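Local coordinates for protein PAN2-PAN3 deadenylation complex catalytic subunit pan2 (Neurospora crassa, PDB 4CZX) that forms the WD40 propeller part of the catalytic subunit of the PAN2-PAN3 deadenylase, which probably shortens the poly(A) tails of messenger RNA during its turnover, at residues 106-111 / 144-149; 130-136 / 150-156; 190-196 / 207-213; 222-228 / 240-246. All blocks are in the same frame, centred on the assembly; numbering follows the deposited sequence. Where two conformers were deposited one is given.

Contact 1: 106-111 / 144-149; sequences IRHESM and GEVVKE. With PO4 (phosphate ion), chain D.
Ile106 and Ser110 run past Glu145 and Glu149 at a widening distance, 6.9 Å from Ile106 CA to Glu145 CA but 8.4 Å from Ser110 CA to Glu149 CA, so side chains rather than backbone pairs join strand 102-106 to the outermost strand of the next propeller blade. At the Gly144 end Ile106 lays CD1 on the carbonyl of Gly144, while its CG2 meets CG2 of Val146 at 3.9 Å; beta-branched side chains are wide close to the backbone and can bridge this separation. The same Val146 CG2 lies 3.8 Å from CD2 of His108. That ring is anchored by the type I turn His108 to Met111, because Ser110 N donates to His108 ND1 (2.9 Å, 164° at the hydrogen), and it stands nearly upright to the Glu149 carboxylate, the planes being 85° apart and His108 CE1 3.5 Å from Glu149 OE1. Glu149 reaches across on a stretched chain, CG lying opposite the backbone N (chi1 179°). Ser110 OG donates to Glu149 OE2 at 2.8 Å from above the carboxylate plane. Arg107 grips a phosphate, probably from the crystallisation liquor, in its guanidinium plane: NE donates to O3 (2.8 Å) and NH2 to O2; Arg91 shares the anion. With Lys135 salt-bridged to Glu149 OE2, the carboxylate is probably ionised; His108, accepting at ND1, is probably neutral with its proton on NE2, polarised by Glu149 rather than salt-bridged.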
# COMPACT_ATOMS: atom_id res chain seq x y z
N ILE A 106 20.76 -16.80 4.88
CA ILE A 106 20.62 -18.17 5.31
C ILE A 106 19.53 -18.26 6.37
O ILE A 106 19.62 -17.62 7.43
CB ILE A 106 21.96 -18.74 5.85
CG1 ILE A 106 23.04 -18.68 4.76
CG2 ILE A 106 21.78 -20.16 6.34
CD1 ILE A 106 24.42 -19.15 5.22
N ARG A 107 18.49 -19.02 6.08
CA ARG A 107 17.38 -19.19 7.01
C ARG A 107 17.14 -20.68 7.14
O ARG A 107 16.25 -21.25 6.50
CB ARG A 107 16.13 -18.45 6.52
CG ARG A 107 15.06 -18.28 7.61
CD ARG A 107 13.81 -17.54 7.13
NE ARG A 107 12.88 -17.38 8.24
CZ ARG A 107 12.91 -16.37 9.12
NH1 ARG A 107 13.81 -15.40 8.99
NH2 ARG A 107 12.05 -16.33 10.12
N HIS A 108 17.97 -21.32 7.96
CA HIS A 108 18.01 -22.77 8.11
C HIS A 108 17.00 -23.22 9.17
O HIS A 108 16.76 -22.50 10.14
CB HIS A 108 19.45 -23.18 8.48
CG HIS A 108 19.71 -24.65 8.44
ND1 HIS A 108 19.37 -25.50 9.47
CD2 HIS A 108 20.34 -25.42 7.52
CE1 HIS A 108 19.75 -26.73 9.17
NE2 HIS A 108 20.34 -26.71 7.99
N GLU A 109 16.41 -24.41 8.98
CA GLU A 109 15.42 -24.94 9.92
C GLU A 109 15.96 -25.09 11.34
O GLU A 109 15.20 -25.00 12.30
CB GLU A 109 14.90 -26.29 9.45
CG GLU A 109 14.02 -26.22 8.22
CD GLU A 109 13.44 -27.58 7.83
OE1 GLU A 109 13.56 -28.53 8.64
OE2 GLU A 109 12.89 -27.69 6.71
N SER A 110 17.26 -25.32 11.49
CA SER A 110 17.84 -25.51 12.81
C SER A 110 18.18 -24.18 13.48
O SER A 110 18.69 -24.15 14.59
CB SER A 110 19.10 -26.38 12.72
OG SER A 110 18.77 -27.70 12.31
N MET A 111 17.89 -23.08 12.79
CA MET A 111 18.05 -21.76 13.39
C MET A 111 16.76 -21.38 14.09
O MET A 111 15.88 -20.76 13.50
CB MET A 111 18.43 -20.72 12.33
CG MET A 111 19.73 -21.02 11.64
SD MET A 111 20.08 -19.88 10.29
CE MET A 111 21.74 -20.37 9.84
N GLY A 144 28.26 -18.79 1.44
CA GLY A 144 27.00 -18.45 2.06
C GLY A 144 26.10 -19.66 2.23
O GLY A 144 24.92 -19.63 1.89
N GLU A 145 26.68 -20.74 2.73
CA GLU A 145 25.91 -21.95 2.99
C GLU A 145 26.35 -22.63 4.28
O GLU A 145 27.52 -22.56 4.68
CB GLU A 145 26.03 -22.92 1.82
CG GLU A 145 27.43 -23.41 1.54
CD GLU A 145 27.58 -24.08 0.18
OE1 GLU A 145 26.83 -23.72 -0.76
OE2 GLU A 145 28.46 -24.97 0.04
N VAL A 146 25.40 -23.29 4.93
CA VAL A 146 25.69 -24.18 6.05
C VAL A 146 26.47 -25.38 5.54
O VAL A 146 26.07 -26.02 4.57
CB VAL A 146 24.39 -24.65 6.74
CG1 VAL A 146 24.71 -25.70 7.81
CG2 VAL A 146 23.65 -23.47 7.35
N VAL A 147 27.60 -25.67 6.18
CA VAL A 147 28.43 -26.80 5.76
C VAL A 147 28.42 -27.92 6.79
O VAL A 147 28.82 -29.05 6.51
CB VAL A 147 29.89 -26.37 5.51
CG1 VAL A 147 29.96 -25.43 4.32
CG2 VAL A 147 30.47 -25.71 6.76
N LYS A 148 27.94 -27.61 7.99
CA LYS A 148 27.93 -28.59 9.07
C LYS A 148 26.90 -28.22 10.12
O LYS A 148 26.68 -27.04 10.40
CB LYS A 148 29.32 -28.69 9.69
CG LYS A 148 29.59 -29.96 10.47
CD LYS A 148 31.08 -30.20 10.55
CE LYS A 148 31.40 -31.62 11.01
NZ LYS A 148 32.64 -32.14 10.35
N GLU A 149 26.27 -29.23 10.69
CA GLU A 149 25.37 -29.05 11.82
C GLU A 149 25.91 -29.86 12.99
O GLU A 149 26.26 -31.02 12.82
CB GLU A 149 23.95 -29.48 11.46
CG GLU A 149 22.94 -29.35 12.58
CD GLU A 149 21.51 -29.52 12.09
OE1 GLU A 149 21.28 -29.41 10.87
OE2 GLU A 149 20.63 -29.75 12.94
P PO4 D . 9.66 -19.33 8.95
O1 PO4 D . 9.56 -20.53 9.85
O2 PO4 D . 9.58 -18.08 9.79
O3 PO4 D . 10.97 -19.37 8.20
O4 PO4 D . 8.53 -19.35 7.94

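Contact 2: 130-136 / 150-156; sequences AGWQNKM and LPTQDQY
Met136 and Tyr156 form the apolar centre: in the conformer given, Met136 SD comes to the edge of the phenol ring, 3.8 Å from Tyr156 CE2, a Met-aromatic contact. Ala130 CB meets the same edge at Tyr156 CD2. The flexible thioether bends at its last torsion (chi3 -66°), which brings Met136 CE to 4.2 Å from Leu150 CB. Thr152 crosses Met136 at about a right angle, its CG2 3.7 Å from Met136 CG, while OG1 bonds Asp154 O and so leaves the methyl for the core. Met136 and Leu150 are a hydrogen-bonded pair of the hairpin made by strands 135-140 and 145-151, the outer half of a WD40 propeller blade, after which the chain crosses to Tyr156 in the first strand of the next blade. There Tyr156 N donates to Gly131 O at 3.1 Å. Farther out the side-chain amide of Asn134, in the conformer given, donates through ND2 to Thr152 O (3.1 Å), nearly in the amide plane. The extended Gln155 lays its amide against the backbone, CD 3.4 Å from Gln133 N. Trp132 sets the edge of its indole, at CD1, 3.4 Å from Tyr156 O, while NE1 bonds to Ser157 OG and Arg115 adds a cation-pi contact.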
# COMPACT_ATOMS: atom_id res chain seq x y z
N ALA A 130 25.41 -20.27 17.08
CA ALA A 130 24.78 -21.04 18.16
C ALA A 130 23.81 -20.15 18.92
O ALA A 130 23.71 -18.95 18.65
CB ALA A 130 25.83 -21.61 19.11
N GLY A 131 23.09 -20.73 19.87
CA GLY A 131 22.21 -19.93 20.69
C GLY A 131 21.53 -20.74 21.76
O GLY A 131 22.08 -21.73 22.26
N TRP A 132 20.32 -20.33 22.12
CA TRP A 132 19.59 -21.02 23.17
C TRP A 132 18.80 -22.16 22.53
O TRP A 132 17.58 -22.12 22.42
CB TRP A 132 18.69 -20.05 23.94
CG TRP A 132 19.47 -19.04 24.76
CD1 TRP A 132 20.81 -18.73 24.65
CD2 TRP A 132 18.97 -18.22 25.83
NE1 TRP A 132 21.15 -17.76 25.57
CE2 TRP A 132 20.04 -17.43 26.30
CE3 TRP A 132 17.71 -18.07 26.42
CZ2 TRP A 132 19.89 -16.52 27.34
CZ3 TRP A 132 17.56 -17.16 27.44
CH2 TRP A 132 18.65 -16.40 27.90
N GLN A 133 19.54 -23.17 22.09
CA GLN A 133 19.03 -24.31 21.34
C GLN A 133 20.13 -25.36 21.37
O GLN A 133 21.27 -25.04 21.70
CB GLN A 133 18.67 -23.92 19.91
CG GLN A 133 19.85 -23.32 19.14
CD GLN A 133 19.53 -23.06 17.68
OE1 GLN A 133 18.53 -22.41 17.36
NE2 GLN A 133 20.37 -23.57 16.78
N ASN A 134 19.81 -26.59 20.99
CA ASN A 134 20.80 -27.65 21.16
C ASN A 134 21.47 -28.07 19.86
O ASN A 134 22.06 -29.15 19.77
CB ASN A 134 20.15 -28.83 21.87
CG ASN A 134 19.73 -28.49 23.29
OD1 ASN A 134 18.54 -28.45 23.60
ND2 ASN A 134 20.71 -28.24 24.15
N LYS A 135 21.41 -27.19 18.87
CA LYS A 135 22.16 -27.36 17.64
C LYS A 135 23.07 -26.17 17.41
O LYS A 135 22.75 -25.05 17.81
CB LYS A 135 21.24 -27.52 16.43
CG LYS A 135 20.82 -28.95 16.11
CD LYS A 135 19.50 -29.29 16.76
CE LYS A 135 18.79 -30.41 16.00
NZ LYS A 135 18.20 -29.94 14.71
N MET A 136 24.22 -26.42 16.79
CA MET A 136 25.07 -25.34 16.27
C MET A 136 25.26 -25.55 14.78
O MET A 136 25.14 -26.66 14.28
CB MET A 136 26.44 -25.32 16.97
CG MET A 136 26.38 -25.25 18.49
SD MET A 136 28.01 -24.98 19.21
CE MET A 136 28.84 -26.51 18.77
N LEU A 150 25.99 -29.25 14.18
CA LEU A 150 26.56 -29.92 15.34
C LEU A 150 25.61 -29.92 16.54
O LEU A 150 24.94 -28.93 16.80
CB LEU A 150 27.87 -29.26 15.75
CG LEU A 150 28.91 -29.13 14.63
CD1 LEU A 150 29.92 -28.05 14.96
CD2 LEU A 150 29.59 -30.46 14.42
N PRO A 151 25.57 -31.04 17.28
CA PRO A 151 24.83 -31.08 18.53
C PRO A 151 25.58 -30.31 19.61
O PRO A 151 26.81 -30.27 19.59
CB PRO A 151 24.78 -32.57 18.86
CG PRO A 151 26.05 -33.09 18.28
CD PRO A 151 26.26 -32.31 17.01
N THR A 152 24.85 -29.70 20.53
CA THR A 152 25.49 -29.13 21.71
C THR A 152 24.61 -29.36 22.93
O THR A 152 23.39 -29.25 22.87
CB THR A 152 25.80 -27.63 21.53
OG1 THR A 152 26.46 -27.15 22.71
CG2 THR A 152 24.54 -26.83 21.30
N GLN A 153 25.25 -29.69 24.05
CA GLN A 153 24.53 -29.87 25.30
C GLN A 153 24.36 -28.53 25.99
O GLN A 153 23.35 -28.28 26.65
CB GLN A 153 25.25 -30.86 26.20
CG GLN A 153 25.19 -32.28 25.69
CD GLN A 153 25.23 -33.30 26.81
OE1 GLN A 153 26.22 -33.39 27.55
NE2 GLN A 153 24.15 -34.06 26.96
N ASP A 154 25.36 -27.67 25.83
CA ASP A 154 25.33 -26.34 26.41
C ASP A 154 24.79 -25.32 25.42
O ASP A 154 25.12 -25.36 24.23
CB ASP A 154 26.73 -25.93 26.89
CG ASP A 154 27.22 -26.79 28.05
OD1 ASP A 154 26.45 -27.01 29.01
OD2 ASP A 154 28.38 -27.25 28.01
N GLN A 155 23.95 -24.41 25.90
CA GLN A 155 23.39 -23.35 25.07
C GLN A 155 24.19 -22.08 25.31
O GLN A 155 24.63 -21.82 26.43
CB GLN A 155 21.91 -23.16 25.37
CG GLN A 155 21.09 -24.42 25.11
CD GLN A 155 19.61 -24.21 25.33
OE1 GLN A 155 19.19 -23.14 25.76
NE2 GLN A 155 18.82 -25.23 25.01
N TYR A 156 24.40 -21.30 24.25
CA TYR A 156 25.36 -20.21 24.30
C TYR A 156 24.75 -18.82 24.12
O TYR A 156 23.87 -18.63 23.29
CB TYR A 156 26.45 -20.44 23.24
CG TYR A 156 27.29 -21.66 23.51
CD1 TYR A 156 28.07 -21.75 24.66
CD2 TYR A 156 27.31 -22.74 22.64
CE1 TYR A 156 28.85 -22.87 24.93
CE2 TYR A 156 28.09 -23.86 22.89
CZ TYR A 156 28.86 -23.91 24.05
OH TYR A 156 29.63 -25.02 24.32

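Contact 3: 190-196 / 207-213; sequences AHGAFIN and TCGGSHR
Phe194 and Gly210 form an antiparallel hydrogen-bonded pair, followed by Ile195 and Gly209 as a non-hydrogen-bonded pair whose CA atoms are only 4.0 Å apart. The first pair is part of a classic beta bulge: Ala193 and Phe194 both face Gly210, whose O takes Ala193 N, at 2.9 Å, and Phe194 N, at 3.2 Å. The closeness depends on the two glycines. A CB on Gly209 would run into Phe194 O and the His191 ring, and one on Gly210 into Phe194 CE1. Phe194 takes the sterically unfavoured rotamer between backbone N and carbonyl (chi1 71°), which folds its ring back over the glycines; Gly210 N lies 3.4 Å above the centre of one face, and His212 O approaches the edge, 3.4 Å from Phe194 CE1. A leucine in its place would probably leave the Gly209-Gly210 peptide without its flat cover and His212 O without the ring edge beside it. His191, in the loop before strand 194-200, presses one ring face on Gly209, the CA sitting 3.6 Å from the ring centroid in a CH-pi contact. Its NE2 shares a hydrogen bond with Thr207 OG1 (2.8 Å), and its ND1 bonds Asp223. This threonine-histidine-aspartate chain resembles the structural network of WD40 blades, which links the loop before the first strand to the second strand and the turn after it. Beyond the ring, the guanidinium of Arg213 lays a face on Phe194 CB, 3.5 Å from its plane. Arg213 NE gives a weak bond to Ala193 O, a water joins the same two atoms, and NH2 bonds Asn170 O.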
# COMPACT_ATOMS: atom_id res chain seq x y z
N ALA A 190 32.50 -18.91 35.46
CA ALA A 190 32.75 -17.47 35.53
C ALA A 190 31.79 -16.79 36.51
O ALA A 190 32.22 -16.14 37.45
CB ALA A 190 32.64 -16.85 34.15
N HIS A 191 30.49 -16.95 36.28
CA HIS A 191 29.51 -16.33 37.16
C HIS A 191 28.41 -17.33 37.52
O HIS A 191 28.31 -18.39 36.91
CB HIS A 191 28.92 -15.08 36.51
CG HIS A 191 29.96 -14.11 36.06
ND1 HIS A 191 30.35 -13.02 36.82
CD2 HIS A 191 30.72 -14.07 34.93
CE1 HIS A 191 31.29 -12.35 36.18
NE2 HIS A 191 31.54 -12.97 35.04
N GLY A 192 27.61 -17.00 38.52
CA GLY A 192 26.64 -17.93 39.06
C GLY A 192 25.49 -18.35 38.15
O GLY A 192 25.12 -19.51 38.16
N ALA A 193 24.93 -17.42 37.38
CA ALA A 193 23.76 -17.73 36.55
C ALA A 193 23.81 -17.15 35.15
O ALA A 193 23.18 -17.69 34.23
CB ALA A 193 22.49 -17.24 37.24
N PHE A 194 24.51 -16.03 34.97
CA PHE A 194 24.58 -15.42 33.64
C PHE A 194 25.85 -14.63 33.41
O PHE A 194 26.51 -14.15 34.33
CB PHE A 194 23.38 -14.50 33.38
CG PHE A 194 23.39 -13.22 34.18
CD1 PHE A 194 22.88 -13.20 35.48
CD2 PHE A 194 23.91 -12.05 33.64
CE1 PHE A 194 22.89 -12.03 36.23
CE2 PHE A 194 23.93 -10.88 34.38
CZ PHE A 194 23.42 -10.87 35.68
N ILE A 195 26.15 -14.48 32.13
CA ILE A 195 27.25 -13.68 31.64
C ILE A 195 26.62 -12.56 30.82
O ILE A 195 25.89 -12.84 29.87
CB ILE A 195 28.20 -14.54 30.81
CG1 ILE A 195 29.04 -15.41 31.77
CG2 ILE A 195 29.12 -13.66 29.94
CD1 ILE A 195 29.80 -16.52 31.10
N ASN A 196 26.85 -11.32 31.22
CA ASN A 196 26.31 -10.17 30.51
C ASN A 196 27.23 -9.71 29.36
O ASN A 196 26.81 -8.99 28.45
CB ASN A 196 26.09 -9.01 31.48
CG ASN A 196 25.20 -7.93 30.89
OD1 ASN A 196 24.13 -8.23 30.38
ND2 ASN A 196 25.65 -6.69 30.94
N THR A 207 35.05 -11.60 31.62
CA THR A 207 33.60 -11.63 31.59
C THR A 207 32.98 -10.76 32.65
O THR A 207 33.59 -10.50 33.70
CB THR A 207 33.02 -13.06 31.77
OG1 THR A 207 33.37 -13.56 33.07
CG2 THR A 207 33.52 -14.01 30.68
N CYS A 208 31.75 -10.32 32.37
CA CYS A 208 30.88 -9.68 33.35
C CYS A 208 29.62 -10.53 33.50
O CYS A 208 29.17 -11.14 32.54
CB CYS A 208 30.50 -8.27 32.89
SG CYS A 208 31.89 -7.18 32.62
N GLY A 209 29.05 -10.59 34.69
CA GLY A 209 27.85 -11.38 34.85
C GLY A 209 27.32 -11.30 36.27
O GLY A 209 27.68 -10.38 37.01
N GLY A 210 26.48 -12.26 36.65
CA GLY A 210 25.91 -12.28 37.99
C GLY A 210 25.42 -13.65 38.44
O GLY A 210 25.42 -14.62 37.68
N SER A 211 24.99 -13.71 39.70
CA SER A 211 24.68 -14.96 40.37
C SER A 211 23.26 -15.48 40.15
O SER A 211 23.00 -16.67 40.33
CB SER A 211 24.92 -14.81 41.88
OG SER A 211 26.29 -14.56 42.14
N HIS A 212 22.33 -14.59 39.77
CA HIS A 212 20.94 -15.01 39.54
C HIS A 212 20.27 -14.21 38.44
O HIS A 212 20.39 -12.99 38.40
CB HIS A 212 20.09 -14.87 40.81
CG HIS A 212 20.66 -15.60 41.98
ND1 HIS A 212 21.33 -14.95 43.00
CD2 HIS A 212 20.68 -16.91 42.29
CE1 HIS A 212 21.73 -15.84 43.89
NE2 HIS A 212 21.35 -17.04 43.48
N ARG A 213 19.54 -14.91 37.58
CA ARG A 213 18.72 -14.23 36.60
C ARG A 213 17.47 -13.68 37.30
O ARG A 213 17.14 -14.04 38.44
CB ARG A 213 18.34 -15.17 35.46
CG ARG A 213 19.51 -15.42 34.50
CD ARG A 213 19.17 -16.44 33.42
NE ARG A 213 20.34 -16.66 32.56
CZ ARG A 213 20.58 -15.98 31.45
NH1 ARG A 213 19.74 -15.04 31.07
NH2 ARG A 213 21.66 -16.24 30.72
O HOH W 1 28.17 -14.49 40.19
O HOH W 2 24.27 -19.25 41.50
O HOH W 3 21.00 -19.24 34.38

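Contact 4: 222-228 / 240-246; sequences LDPYVKV and VPFAPLA
Tyr225 and Phe242 meet near their backbones, Phe242 CB lying 4.1 Å from Tyr225 CA, and their rings then lead apart. One face of the tyrosine ring has Asp223 CB, two residues back, 3.5 Å above the plane and offset from the centre. The phenylalanine ring has Pro244 CD 4.1 Å over its centre and the Leu245 carbonyl carbon at its edge, while His269 packs against it edge-to-face. The rigid, puckered ring of Pro244, third residue of the type I turn from Phe242 to Leu245, lays an apolar CH2 over the phenyl face. Alongside the rings the backbones pair: Val226 N donates to Val240 O, and the reverse bond closes the pair. Tyr225 stands against Pro241 in a non-hydrogen-bonded pair, where the missing N-H of proline costs nothing. Phe242 N then bonds Pro224 O (2.8 Å), and past the turn Ala246 N bonds Asp223 O (3.0 Å). The valines fill the face turned from Tyr225: Val228 CG2 touches Val240 CG2 at 3.8 Å and Val226 CG2 reaches Ala246 CB at 3.7 Å, the small alanine letting the chain come close. Leu245, with its positive phi of 76°, closes the turn and folds CD2 back to 3.7 Å from Pro224 CA, beside the Leu222 carbonyl. A serine here would probably open a gap beside Pro224 and leave the Leu222 carbonyl less shielded. Hairpin 225-230/235-241 followed by a tight turn leading to strand 248-251 is the passage from the outer strand of one blade to the inner strand of the next, as in WD40 propellers.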
# COMPACT_ATOMS: atom_id res chain seq x y z
N LEU A 222 24.44 -7.45 38.93
CA LEU A 222 25.80 -7.67 38.41
C LEU A 222 26.86 -7.81 39.51
O LEU A 222 26.72 -7.24 40.60
CB LEU A 222 26.17 -6.53 37.48
CG LEU A 222 25.40 -6.54 36.16
CD1 LEU A 222 25.45 -5.17 35.51
CD2 LEU A 222 26.00 -7.61 35.24
N ASP A 223 27.93 -8.54 39.21
CA ASP A 223 29.01 -8.77 40.18
C ASP A 223 29.97 -7.58 40.28
O ASP A 223 30.18 -6.86 39.31
CB ASP A 223 29.80 -10.03 39.80
CG ASP A 223 29.06 -11.31 40.13
OD1 ASP A 223 28.25 -11.32 41.10
OD2 ASP A 223 29.28 -12.32 39.43
N PRO A 224 30.57 -7.38 41.47
CA PRO A 224 31.50 -6.27 41.73
C PRO A 224 32.90 -6.57 41.23
O PRO A 224 33.90 -6.20 41.86
CB PRO A 224 31.47 -6.15 43.26
CG PRO A 224 31.27 -7.56 43.70
CD PRO A 224 30.29 -8.14 42.71
N TYR A 225 32.98 -7.27 40.11
CA TYR A 225 34.27 -7.65 39.54
C TYR A 225 34.12 -8.13 38.12
O TYR A 225 33.03 -8.49 37.68
CB TYR A 225 34.95 -8.74 40.37
CG TYR A 225 34.04 -9.90 40.72
CD1 TYR A 225 33.70 -10.86 39.77
CD2 TYR A 225 33.52 -10.04 42.00
CE1 TYR A 225 32.85 -11.92 40.09
CE2 TYR A 225 32.68 -11.09 42.33
CZ TYR A 225 32.35 -12.03 41.37
OH TYR A 225 31.52 -13.08 41.69
N VAL A 226 35.24 -8.13 37.41
CA VAL A 226 35.36 -8.79 36.13
C VAL A 226 36.10 -10.11 36.36
O VAL A 226 37.13 -10.14 37.04
CB VAL A 226 36.12 -7.92 35.11
CG1 VAL A 226 36.46 -8.73 33.86
CG2 VAL A 226 35.31 -6.70 34.76
N LYS A 227 35.57 -11.21 35.83
CA LYS A 227 36.25 -12.50 35.93
C LYS A 227 37.32 -12.62 34.84
O LYS A 227 37.10 -12.19 33.71
CB LYS A 227 35.26 -13.65 35.83
CG LYS A 227 34.48 -13.89 37.12
CD LYS A 227 35.45 -14.22 38.27
CE LYS A 227 34.83 -15.19 39.26
NZ LYS A 227 35.08 -16.60 38.86
N VAL A 228 38.47 -13.18 35.19
CA VAL A 228 39.61 -13.23 34.28
C VAL A 228 40.17 -14.64 34.16
O VAL A 228 40.38 -15.33 35.16
CB VAL A 228 40.76 -12.29 34.75
CG1 VAL A 228 41.93 -12.30 33.76
CG2 VAL A 228 40.23 -10.87 34.97
N VAL A 240 39.29 -8.95 38.61
CA VAL A 240 39.52 -7.52 38.72
C VAL A 240 38.41 -6.86 39.52
O VAL A 240 37.25 -6.82 39.08
CB VAL A 240 39.63 -6.85 37.34
CG1 VAL A 240 39.78 -5.34 37.48
CG2 VAL A 240 40.79 -7.43 36.55
N PRO A 241 38.75 -6.33 40.70
CA PRO A 241 37.75 -5.67 41.56
C PRO A 241 37.13 -4.47 40.86
O PRO A 241 37.85 -3.66 40.28
CB PRO A 241 38.57 -5.22 42.78
CG PRO A 241 39.81 -6.07 42.75
CD PRO A 241 40.10 -6.31 41.30
N PHE A 242 35.81 -4.37 40.90
CA PHE A 242 35.12 -3.28 40.24
C PHE A 242 33.84 -2.94 41.02
O PHE A 242 32.74 -3.37 40.65
CB PHE A 242 34.80 -3.65 38.79
CG PHE A 242 34.36 -2.50 37.95
CD1 PHE A 242 35.27 -1.55 37.51
CD2 PHE A 242 33.03 -2.35 37.60
CE1 PHE A 242 34.86 -0.49 36.71
CE2 PHE A 242 32.61 -1.29 36.80
CZ PHE A 242 33.52 -0.36 36.36
N ALA A 243 34.02 -2.18 42.10
CA ALA A 243 32.93 -1.82 43.01
C ALA A 243 31.70 -1.18 42.35
O ALA A 243 30.58 -1.40 42.81
CB ALA A 243 33.46 -0.89 44.11
N PRO A 244 31.88 -0.38 41.28
CA PRO A 244 30.66 0.13 40.64
C PRO A 244 29.77 -0.93 39.96
O PRO A 244 28.75 -0.53 39.41
CB PRO A 244 31.19 1.11 39.59
CG PRO A 244 32.53 1.54 40.13
CD PRO A 244 33.08 0.31 40.77
N LEU A 245 30.15 -2.21 40.05
CA LEU A 245 29.46 -3.34 39.41
C LEU A 245 29.74 -3.41 37.92
O LEU A 245 29.38 -2.51 37.16
CB LEU A 245 27.95 -3.30 39.64
CG LEU A 245 27.59 -3.21 41.12
CD1 LEU A 245 26.09 -3.34 41.30
CD2 LEU A 245 28.36 -4.28 41.92
N ALA A 246 30.34 -4.51 37.49
CA ALA A 246 30.85 -4.62 36.12
C ALA A 246 29.80 -5.16 35.17
O ALA A 246 29.37 -6.30 35.30
CB ALA A 246 32.07 -5.50 36.08
O HOH W 4 30.36 -8.74 36.52

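Contacts 1 and 2 interleave along the chain; contacts 3 and 4 follow in series. Contacts 1 and 2, with centres 13 Å apart, share strand 145-151: the salt bridge from Lys135 NZ to Glu149 OE2 (3.0 Å) joins them, and Gln133 NE2 lies 2.8 Å from Ser110 O. The centres of contacts 2 and 3 are 19 Å apart, yet Trp132 CH2 packs 3.6 Å from Arg213 NH1, beside a bound buffer molecule and a glycerol. Contacts 3 and 4, centres 11 Å apart, belong to one sheet; Gly209 O and Asp223 N are 2.9 Å apart. Contacts 1 and 4, about 37 Å apart centre to centre, lie on opposite sides of the domain. The metal-binding exonuclease site belongs to another domain of the full protein.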